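Local coordinates for glucan-binding protein C, GbpC (Streptococcus mutans UA159, PDB 5UQZ) that probably binds glucan and mediates both sucrose-dependent and sucrose-independent adherence of the bacterium, its beta-supersandwich region holding a calcium ion, at residues Ser223-Trp228 against Asn259-Ala264; His235-Asn240 against Thr325-Ala330; Gly273-Gly278 against Ala298-Gly303. All blocks are in the same frame, centred on the assembly; numbering follows the deposited sequence.

Interactions 1 and 2 build the calcium site: their centres lie about 8 Å apart, they share the ion and four of its waters, and their segments alternate along the chain. Strands 227-230 and 260-263 both pair antiparallel with strand 233-240, whereas strand 325-329 belongs to the second sheet, so the metal sits where the two sheets face each other. Interaction 3 follows interaction 1 in sequence, inside the long loop closed by interaction 2. Its centre is about 10 Å from that of interaction 1, which it meets through the backbone of Leu225 and Gly301. One metal site thus joins both sheets, while interaction 3 is packing within the loop between strands 260-263 and 303-306.

Interaction 1: Ser223-Trp228 against Asn259-Ala264; sequences SSLNHW and NEIYSA. With CA (calcium ion), chain B.
His227 ND1 donates to the backbone carbonyl of Ser263, 2.7 Å from ND1 to O. The bond is nearly straight (160° at the hydrogen) and lies close to the imidazole plane, although ND1 itself stands 26° from the carbonyl plane. With CG anti to the backbone N (chi1 -178°), the ring reaches toward the Ser263 carbonyl, and its edge also brings His227 CE1 within 3.2 Å of Ala264 O. NE2 is bonded to Asp234, so both ring nitrogens are engaged, fixing the imidazole.

Earlier in the segment, a water joins the backbones: it donates to Leu225 O at 2.8 Å and accepts from Ser263 N at 2.9 Å. Beside this bridge the side chains of Leu225 and Ile261 cross at about a right angle, their CD1 atoms 4.0 Å apart.

Leu225 is the centre of an inverse gamma turn that bends the chain between two calcium ligands. Ser224 binds through both O and OG, and Asn226 through OD1 at 2.3 Å; Glu237 and four waters complete the shell. Asp285 holds both Ser224 OG and Asn226 ND2. This is a calcium-binding loop leading into a strand, packed beside strand 260-263 through the His227 bond, one water and the Leu225-Ile261 contact.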
loop_
_atom_site.group_PDB
_atom_site.type_symbol
_atom_site.label_atom_id
_atom_site.label_comp_id
_atom_site.label_asym_id
_atom_site.label_seq_id
_atom_site.Cartn_x
_atom_site.Cartn_y
_atom_site.Cartn_z
ATOM N N SER A 223 3.293 -3.490 2.551
ATOM C CA SER A 223 3.594 -2.830 1.297
ATOM C C SER A 223 3.194 -1.360 1.333
ATOM O O SER A 223 2.541 -0.876 2.262
ATOM C CB SER A 223 2.841 -3.527 0.175
ATOM O OG SER A 223 3.224 -4.897 0.092
ATOM N N SER A 224 3.615 -0.634 0.290
ATOM C CA SER A 224 3.103 0.705 0.051
ATOM C C SER A 224 3.388 1.645 1.239
ATOM O O SER A 224 2.548 2.422 1.680
ATOM C CB SER A 224 1.614 0.650 -0.277
ATOM O OG SER A 224 1.113 1.908 -0.679
ATOM N N LEU A 225 4.649 1.642 1.707
ATOM C CA LEU A 225 5.055 2.567 2.771
ATOM C C LEU A 225 5.672 3.792 2.106
ATOM O O LEU A 225 6.906 3.960 2.041
ATOM C CB LEU A 225 5.979 1.894 3.772
ATOM C CG LEU A 225 5.339 0.709 4.533
ATOM C CD1 LEU A 225 6.345 0.105 5.480
ATOM C CD2 LEU A 225 4.070 1.089 5.269
ATOM N N ASN A 226 4.798 4.683 1.658
ATOM C CA ASN A 226 5.258 5.843 0.899
ATOM C C ASN A 226 5.960 6.869 1.779
ATOM O O ASN A 226 5.513 7.128 2.895
ATOM C CB ASN A 226 4.058 6.572 0.253
ATOM C CG ASN A 226 3.218 5.666 -0.597
ATOM O OD1 ASN A 226 2.537 4.796 -0.061
ATOM N ND2 ASN A 226 3.290 5.808 -1.915
ATOM N N HIS A 227 7.006 7.474 1.219
ATOM C CA HIS A 227 7.607 8.659 1.797
ATOM C C HIS A 227 7.762 9.638 0.641
ATOM O O HIS A 227 8.546 9.405 -0.290
ATOM C CB HIS A 227 8.972 8.313 2.401
ATOM C CG HIS A 227 9.657 9.480 3.063
ATOM N ND1 HIS A 227 10.790 9.331 3.840
ATOM C CD2 HIS A 227 9.362 10.809 3.078
ATOM C CE1 HIS A 227 11.152 10.510 4.312
ATOM N NE2 HIS A 227 10.309 11.421 3.858
ATOM N N TRP A 228 7.004 10.714 0.662
ATOM C CA TRP A 228 7.157 11.764 -0.333
ATOM C C TRP A 228 7.467 13.088 0.347
ATOM O O TRP A 228 6.981 13.347 1.454
ATOM C CB TRP A 228 5.949 11.881 -1.276
ATOM C CG TRP A 228 4.525 12.055 -0.707
ATOM C CD1 TRP A 228 3.550 11.078 -0.601
ATOM C CD2 TRP A 228 3.919 13.268 -0.230
ATOM N NE1 TRP A 228 2.380 11.633 -0.109
ATOM C CE2 TRP A 228 2.583 12.965 0.126
ATOM C CE3 TRP A 228 4.376 14.584 -0.072
ATOM C CZ2 TRP A 228 1.706 13.926 0.637
ATOM C CZ3 TRP A 228 3.494 15.539 0.439
ATOM C CH2 TRP A 228 2.192 15.201 0.785
ATOM N N ASN A 259 12.665 1.428 16.198
ATOM C CA ASN A 259 11.443 0.739 16.549
ATOM C C ASN A 259 10.489 0.593 15.365
ATOM O O ASN A 259 9.520 -0.144 15.471
ATOM C CB ASN A 259 10.733 1.503 17.708
ATOM C CG ASN A 259 11.527 1.564 18.976
ATOM O OD1 ASN A 259 12.257 0.634 19.335
ATOM N ND2 ASN A 259 11.354 2.664 19.701
ATOM N N GLU A 260 10.758 1.237 14.238
ATOM C CA GLU A 260 9.784 1.291 13.162
ATOM C C GLU A 260 10.437 0.945 11.827
ATOM O O GLU A 260 11.634 1.144 11.631
ATOM C CB GLU A 260 9.205 2.688 13.086
ATOM C CG GLU A 260 8.322 3.080 14.301
ATOM C CD GLU A 260 7.860 4.495 14.192
ATOM O OE1 GLU A 260 8.712 5.382 14.312
ATOM O OE2 GLU A 260 6.668 4.720 13.906
ATOM N N ILE A 261 9.625 0.494 10.884
ATOM C CA ILE A 261 10.063 0.332 9.496
ATOM C C ILE A 261 9.437 1.420 8.648
ATOM O O ILE A 261 8.264 1.771 8.826
ATOM C CB ILE A 261 9.833 -1.063 8.884
ATOM C CG1 ILE A 261 8.345 -1.375 8.710
ATOM C CG2 ILE A 261 10.575 -2.117 9.755
ATOM C CD1 ILE A 261 8.107 -2.593 7.818
ATOM N N TYR A 262 10.229 1.957 7.726
ATOM C CA TYR A 262 9.779 2.977 6.795
ATOM C C TYR A 262 10.933 3.249 5.843
ATOM O O TYR A 262 12.062 2.775 6.027
ATOM C CB TYR A 262 9.342 4.273 7.485
ATOM C CG TYR A 262 10.315 4.956 8.408
ATOM C CD1 TYR A 262 10.409 4.574 9.754
ATOM C CD2 TYR A 262 11.124 5.987 7.929
ATOM C CE1 TYR A 262 11.280 5.218 10.627
ATOM C CE2 TYR A 262 12.028 6.641 8.793
ATOM C CZ TYR A 262 12.110 6.239 10.126
ATOM O OH TYR A 262 13.000 6.868 10.959
ATOM N N SER A 263 10.648 4.066 4.834
ATOM C CA SER A 263 11.668 4.553 3.922
ATOM C C SER A 263 12.244 5.830 4.486
ATOM O O SER A 263 11.540 6.826 4.586
ATOM C CB SER A 263 11.040 4.799 2.550
ATOM O OG SER A 263 11.984 5.268 1.601
ATOM N N ALA A 264 13.554 5.825 4.819
ATOM C CA ALA A 264 14.161 6.998 5.447
ATOM C C ALA A 264 14.145 8.208 4.521
ATOM O O ALA A 264 14.030 9.352 4.994
ATOM C CB ALA A 264 15.596 6.666 5.864
HETATM CA CA CA B . 0.718 3.715 0.938
HETATM O O HOH W 1 8.000 5.089 4.392
HETATM O O HOH W 2 -0.296 4.258 -1.237
HETATM O O HOH W 3 -0.118 6.130 0.729
HETATM O O HOH W 4 -1.740 4.024 0.926
HETATM O O HOH W 5 -0.165 2.142 2.484
#

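Interaction 2: His235-Asn240 against Thr325-Ala330; sequences HVEKVN and TTIWFA. With CA (calcium ion), chain B.
The imidazole of His235 turns its edge to the carbonyl of Thr326, which lies near the ring plane 3.8 Å from CE1, while Trp228 stacks on the ring. At the same edge His235 NE2 donates to Glu237 OE2 over 2.7 Å, again in the ring plane and almost straight at 169°. Asn319 holds ND1, so the imidazole is gripped at both nitrogens. The second ring of the contact, Phe329, is approached obliquely by Val239, with CG2 4.0 Å from CE1; Phe314 stacks against this phenyl.

Between the rings, Glu237 and Ile327 approach from opposite directions. The glutamate chain is extended beyond CG (chi2 174°), which carries its carboxylate to the calcium ion. There the two oxygens divide their work. Glu237 OE1 binds the calcium ion at 2.5 Å and also packs 3.6 Å from Ile327 CD1, while OE2 uses its anti lone pair for His235 and takes a hydrogen bond from a calcium-bound water. His235 is thus a second-shell residue that positions a first-shell ligand. Strand 325-329 gives no direct ligand, but Trp328 N donates to one metal-bound water at 3.0 Å and Trp328 O accepts from another at 2.8 Å.

Apolar packing at the Val239-Phe329 end gives way to a polar, metal-bearing part at His235 and Glu237. These facing strands of two sheets, 38° from parallel, belong to the protein's beta-supersandwich, with the calcium between them.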
loop_
_atom_site.group_PDB
_atom_site.type_symbol
_atom_site.label_atom_id
_atom_site.label_comp_id
_atom_site.label_asym_id
_atom_site.label_seq_id
_atom_site.Cartn_x
_atom_site.Cartn_y
_atom_site.Cartn_z
ATOM N N HIS A 235 5.708 13.564 4.000
ATOM C CA HIS A 235 4.711 12.550 4.327
ATOM C C HIS A 235 5.399 11.192 4.417
ATOM O O HIS A 235 6.006 10.751 3.430
ATOM C CB HIS A 235 3.745 12.527 3.153
ATOM C CG HIS A 235 2.693 11.456 3.235
ATOM N ND1 HIS A 235 1.373 11.738 3.514
ATOM C CD2 HIS A 235 2.751 10.114 3.021
ATOM C CE1 HIS A 235 0.656 10.627 3.424
ATOM N NE2 HIS A 235 1.472 9.615 3.137
ATOM N N VAL A 236 5.318 10.545 5.578
ATOM C CA VAL A 236 5.998 9.272 5.787
ATOM C C VAL A 236 5.011 8.289 6.400
ATOM O O VAL A 236 4.308 8.613 7.373
ATOM C CB VAL A 236 7.240 9.422 6.702
ATOM C CG1 VAL A 236 8.036 8.112 6.735
ATOM C CG2 VAL A 236 8.147 10.567 6.343
ATOM N N GLU A 237 4.975 7.078 5.838
ATOM C CA GLU A 237 4.175 5.964 6.350
ATOM C C GLU A 237 5.116 4.984 7.032
ATOM O O GLU A 237 6.146 4.601 6.461
ATOM C CB GLU A 237 3.397 5.338 5.192
ATOM C CG GLU A 237 2.460 6.380 4.589
ATOM C CD GLU A 237 1.701 6.010 3.339
ATOM O OE1 GLU A 237 1.674 4.843 2.918
ATOM O OE2 GLU A 237 1.077 6.967 2.781
ATOM N N LYS A 238 4.755 4.565 8.240
ATOM C CA LYS A 238 5.630 3.762 9.098
ATOM C C LYS A 238 4.847 2.648 9.764
ATOM O O LYS A 238 3.641 2.760 9.966
ATOM C CB LYS A 238 6.225 4.637 10.244
ATOM C CG LYS A 238 6.943 5.906 9.781
ATOM C CD LYS A 238 7.579 6.620 10.964
ATOM C CE LYS A 238 8.411 7.794 10.515
ATOM N NZ LYS A 238 8.880 8.579 11.677
ATOM N N VAL A 239 5.572 1.578 10.124
ATOM C CA VAL A 239 4.975 0.519 10.937
ATOM C C VAL A 239 5.888 0.218 12.118
ATOM O O VAL A 239 7.087 -0.025 11.932
ATOM C CB VAL A 239 4.708 -0.758 10.128
ATOM C CG1 VAL A 239 3.956 -1.784 11.018
ATOM C CG2 VAL A 239 3.918 -0.430 8.896
ATOM N N ASN A 240 5.334 0.190 13.331
ATOM C CA ASN A 240 6.016 -0.321 14.503
ATOM C C ASN A 240 5.551 -1.765 14.666
ATOM O O ASN A 240 4.363 -2.020 14.922
ATOM C CB ASN A 240 5.671 0.512 15.731
ATOM C CG ASN A 240 6.458 0.074 16.946
ATOM O OD1 ASN A 240 6.704 -1.121 17.150
ATOM N ND2 ASN A 240 6.899 1.048 17.765
ATOM N N THR A 325 -4.557 14.020 5.521
ATOM C CA THR A 325 -3.656 12.877 5.629
ATOM C C THR A 325 -4.463 11.606 5.419
ATOM O O THR A 325 -5.488 11.412 6.081
ATOM C CB THR A 325 -3.052 12.838 7.027
ATOM O OG1 THR A 325 -2.265 14.028 7.210
ATOM C CG2 THR A 325 -2.129 11.651 7.230
ATOM N N THR A 326 -4.005 10.734 4.522
ATOM C CA THR A 326 -4.678 9.462 4.238
ATOM C C THR A 326 -3.669 8.344 4.143
ATOM O O THR A 326 -2.511 8.567 3.788
ATOM C CB THR A 326 -5.451 9.537 2.908
ATOM O OG1 THR A 326 -4.551 9.834 1.838
ATOM C CG2 THR A 326 -6.528 10.615 2.951
ATOM N N ILE A 327 -4.151 7.122 4.350
ATOM C CA ILE A 327 -3.394 5.915 4.054
ATOM C C ILE A 327 -4.374 4.787 3.814
ATOM O O ILE A 327 -5.347 4.614 4.577
ATOM C CB ILE A 327 -2.389 5.560 5.179
ATOM C CG1 ILE A 327 -1.487 4.387 4.741
ATOM C CG2 ILE A 327 -3.059 5.285 6.499
ATOM C CD1 ILE A 327 -0.358 4.047 5.795
ATOM N N TRP A 328 -4.100 3.972 2.789
ATOM C CA TRP A 328 -4.781 2.698 2.612
ATOM C C TRP A 328 -3.802 1.671 3.149
ATOM O O TRP A 328 -2.805 1.347 2.488
ATOM C CB TRP A 328 -5.103 2.419 1.158
ATOM C CG TRP A 328 -5.850 1.138 0.948
ATOM C CD1 TRP A 328 -6.166 0.147 1.888
ATOM C CD2 TRP A 328 -6.453 0.721 -0.261
ATOM N NE1 TRP A 328 -6.840 -0.871 1.291
ATOM C CE2 TRP A 328 -7.052 -0.538 -0.021
ATOM C CE3 TRP A 328 -6.506 1.277 -1.545
ATOM C CZ2 TRP A 328 -7.728 -1.244 -1.014
ATOM C CZ3 TRP A 328 -7.178 0.582 -2.523
ATOM C CH2 TRP A 328 -7.782 -0.672 -2.248
ATOM N N PHE A 329 -4.026 1.217 4.386
ATOM C CA PHE A 329 -3.120 0.244 4.978
ATOM C C PHE A 329 -3.757 -1.115 4.834
ATOM O O PHE A 329 -4.835 -1.352 5.385
ATOM C CB PHE A 329 -2.888 0.541 6.469
ATOM C CG PHE A 329 -1.942 -0.430 7.080
ATOM C CD1 PHE A 329 -0.579 -0.256 6.945
ATOM C CD2 PHE A 329 -2.413 -1.567 7.721
ATOM C CE1 PHE A 329 0.308 -1.222 7.448
ATOM C CE2 PHE A 329 -1.528 -2.504 8.225
ATOM C CZ PHE A 329 -0.171 -2.333 8.093
ATOM N N ALA A 330 -3.066 -2.014 4.161
ATOM C CA ALA A 330 -3.516 -3.378 4.026
ATOM C C ALA A 330 -2.396 -4.297 4.469
ATOM O O ALA A 330 -1.207 -3.979 4.299
ATOM C CB ALA A 330 -3.976 -3.726 2.612
HETATM CA CA CA B . 0.718 3.715 0.938
HETATM O O HOH W 3 -0.118 6.130 0.729
HETATM O O HOH W 4 -1.740 4.024 0.926
HETATM O O HOH W 5 -0.165 2.142 2.484
HETATM O O HOH W 2 -0.296 4.258 -1.237
#

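Interaction 3: Gly273-Gly278 against Ala298-Gly303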
loop_
_atom_site.group_PDB
_atom_site.type_symbol
_atom_site.label_atom_id
_atom_site.label_comp_id
_atom_site.label_asym_id
_atom_site.label_seq_id
_atom_site.Cartn_x
_atom_site.Cartn_y
_atom_site.Cartn_z
ATOM N N GLY A 273 15.271 11.732 -5.815
ATOM C CA GLY A 273 16.233 10.693 -5.551
ATOM C C GLY A 273 15.686 9.278 -5.548
ATOM O O GLY A 273 16.471 8.338 -5.428
ATOM N N ALA A 274 14.371 9.093 -5.662
ATOM C CA ALA A 274 13.840 7.733 -5.661
ATOM C C ALA A 274 14.300 6.988 -6.911
ATOM O O ALA A 274 14.565 7.567 -7.970
ATOM C CB ALA A 274 12.318 7.786 -5.680
ATOM N N THR A 275 14.359 5.660 -6.791
ATOM C CA THR A 275 14.760 4.834 -7.937
ATOM C C THR A 275 13.653 4.694 -8.963
ATOM O O THR A 275 13.933 4.585 -10.170
ATOM C CB THR A 275 15.198 3.464 -7.433
ATOM O OG1 THR A 275 16.235 3.648 -6.462
ATOM C CG2 THR A 275 15.652 2.541 -8.579
ATOM N N PHE A 276 12.417 4.672 -8.504
ATOM C CA PHE A 276 11.241 4.532 -9.343
ATOM C C PHE A 276 10.260 5.613 -8.937
ATOM O O PHE A 276 10.180 5.957 -7.752
ATOM C CB PHE A 276 10.573 3.157 -9.135
ATOM C CG PHE A 276 11.514 2.008 -9.319
ATOM C CD1 PHE A 276 11.842 1.520 -10.584
ATOM C CD2 PHE A 276 12.057 1.370 -8.230
ATOM C CE1 PHE A 276 12.731 0.430 -10.725
ATOM C CE2 PHE A 276 12.941 0.302 -8.365
ATOM C CZ PHE A 276 13.276 -0.185 -9.605
ATOM N N ASN A 277 9.463 6.106 -9.886
ATOM C CA ASN A 277 8.338 6.962 -9.514
ATOM C C ASN A 277 7.201 6.113 -8.974
ATOM O O ASN A 277 6.884 5.053 -9.521
ATOM C CB ASN A 277 7.843 7.735 -10.730
ATOM C CG ASN A 277 8.800 8.840 -11.124
ATOM O OD1 ASN A 277 9.262 9.609 -10.269
ATOM N ND2 ASN A 277 9.098 8.941 -12.416
ATOM N N GLY A 278 6.557 6.604 -7.921
ATOM C CA GLY A 278 5.432 5.928 -7.336
ATOM C C GLY A 278 4.105 6.206 -8.000
ATOM O O GLY A 278 3.208 5.354 -7.931
ATOM N N ALA A 298 6.519 -2.980 -7.122
ATOM C CA ALA A 298 5.905 -2.714 -5.819
ATOM C C ALA A 298 6.865 -3.003 -4.658
ATOM O O ALA A 298 6.786 -2.347 -3.610
ATOM C CB ALA A 298 4.623 -3.510 -5.681
ATOM N N TYR A 299 7.784 -3.960 -4.820
ATOM C CA TYR A 299 8.727 -4.300 -3.759
ATOM C C TYR A 299 9.493 -3.082 -3.282
ATOM O O TYR A 299 9.934 -3.032 -2.130
ATOM C CB TYR A 299 9.723 -5.396 -4.231
ATOM C CG TYR A 299 10.809 -4.844 -5.125
ATOM C CD1 TYR A 299 10.629 -4.704 -6.506
ATOM C CD2 TYR A 299 12.002 -4.380 -4.575
ATOM C CE1 TYR A 299 11.604 -4.149 -7.327
ATOM C CE2 TYR A 299 12.981 -3.814 -5.375
ATOM C CZ TYR A 299 12.769 -3.697 -6.758
ATOM O OH TYR A 299 13.691 -3.143 -7.582
ATOM N N TYR A 300 9.658 -2.084 -4.161
ATOM C CA TYR A 300 10.518 -0.972 -3.811
ATOM C C TYR A 300 9.983 -0.193 -2.620
ATOM O O TYR A 300 10.768 0.452 -1.913
ATOM C CB TYR A 300 10.669 -0.061 -5.023
ATOM C CG TYR A 300 11.457 1.181 -4.785
ATOM C CD1 TYR A 300 12.839 1.137 -4.497
ATOM C CD2 TYR A 300 10.848 2.428 -4.889
ATOM C CE1 TYR A 300 13.550 2.303 -4.257
ATOM C CE2 TYR A 300 11.568 3.595 -4.693
ATOM C CZ TYR A 300 12.910 3.530 -4.381
ATOM O OH TYR A 300 13.622 4.705 -4.168
ATOM N N GLY A 301 8.668 -0.187 -2.423
ATOM C CA GLY A 301 8.078 0.529 -1.312
ATOM C C GLY A 301 7.611 -0.384 -0.195
ATOM O O GLY A 301 6.803 0.054 0.636
ATOM N N ALA A 302 8.122 -1.608 -0.123
ATOM C CA ALA A 302 7.510 -2.606 0.743
ATOM C C ALA A 302 8.451 -3.147 1.815
ATOM O O ALA A 302 9.666 -3.267 1.622
ATOM C CB ALA A 302 7.069 -3.805 -0.075
ATOM N N GLY A 303 7.848 -3.520 2.941
ATOM C CA GLY A 303 8.452 -4.389 3.927
ATOM C C GLY A 303 7.588 -5.616 4.099
ATOM O O GLY A 303 6.587 -5.813 3.405
#
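Tyr300 reaches across to the loop 273-278 along its whole length; its inner atoms meet Phe276 and its outer ones Thr275 and Ala274. Tyr300 CB lies 3.8 Å from Phe276 CD2, and Tyr300 CG is closer still, at 3.5 Å from the same atom. CG stands anti to the backbone N (chi1 176°), a setting that carries the ring away from the 3-10 turn so that its face meets the Phe276 edge. Phe276 CD2 sits over that face, displaced toward the rim and with Tyr300 CD1 and CD2 also beside it, in a T-shaped (edge-to-face) stack: the planes meet at 77° and the centroids are 5.1 Å apart. Trp284 makes a second edge-to-face pair with the same tyrosine.

Farther out, CE1 passes Thr275 CB and OG1, CE2 faces the backbone N of Thr275 and of Phe276 more distantly, and CZ approaches Thr275 N. At the tip Tyr300 OH accepts the N-H of Thr275, with N to OH 2.9 Å and an angle of 170° at the hydrogen. Ala274 flanks this end, its CB at the ring edge and 3.7 Å from Tyr300 OH.

The neighbouring Tyr299 crosses Phe276 at about a right angle, its OH 3.6 Å from Phe276 CZ. Thr275 CG2 lies over one face of the same phenyl ring, and helix 3-51 also contacts Thr275, Phe276 and Tyr299, so the contact joins two parts of the loop between strands 260-263 and 303-306 next to that helix.

The contact is chiefly aromatic and apolar. The buried Phe276 N has no partner in the model, and Thr275 N to Tyr300 OH is the one hydrogen bond across it, fixing the reach of Tyr300.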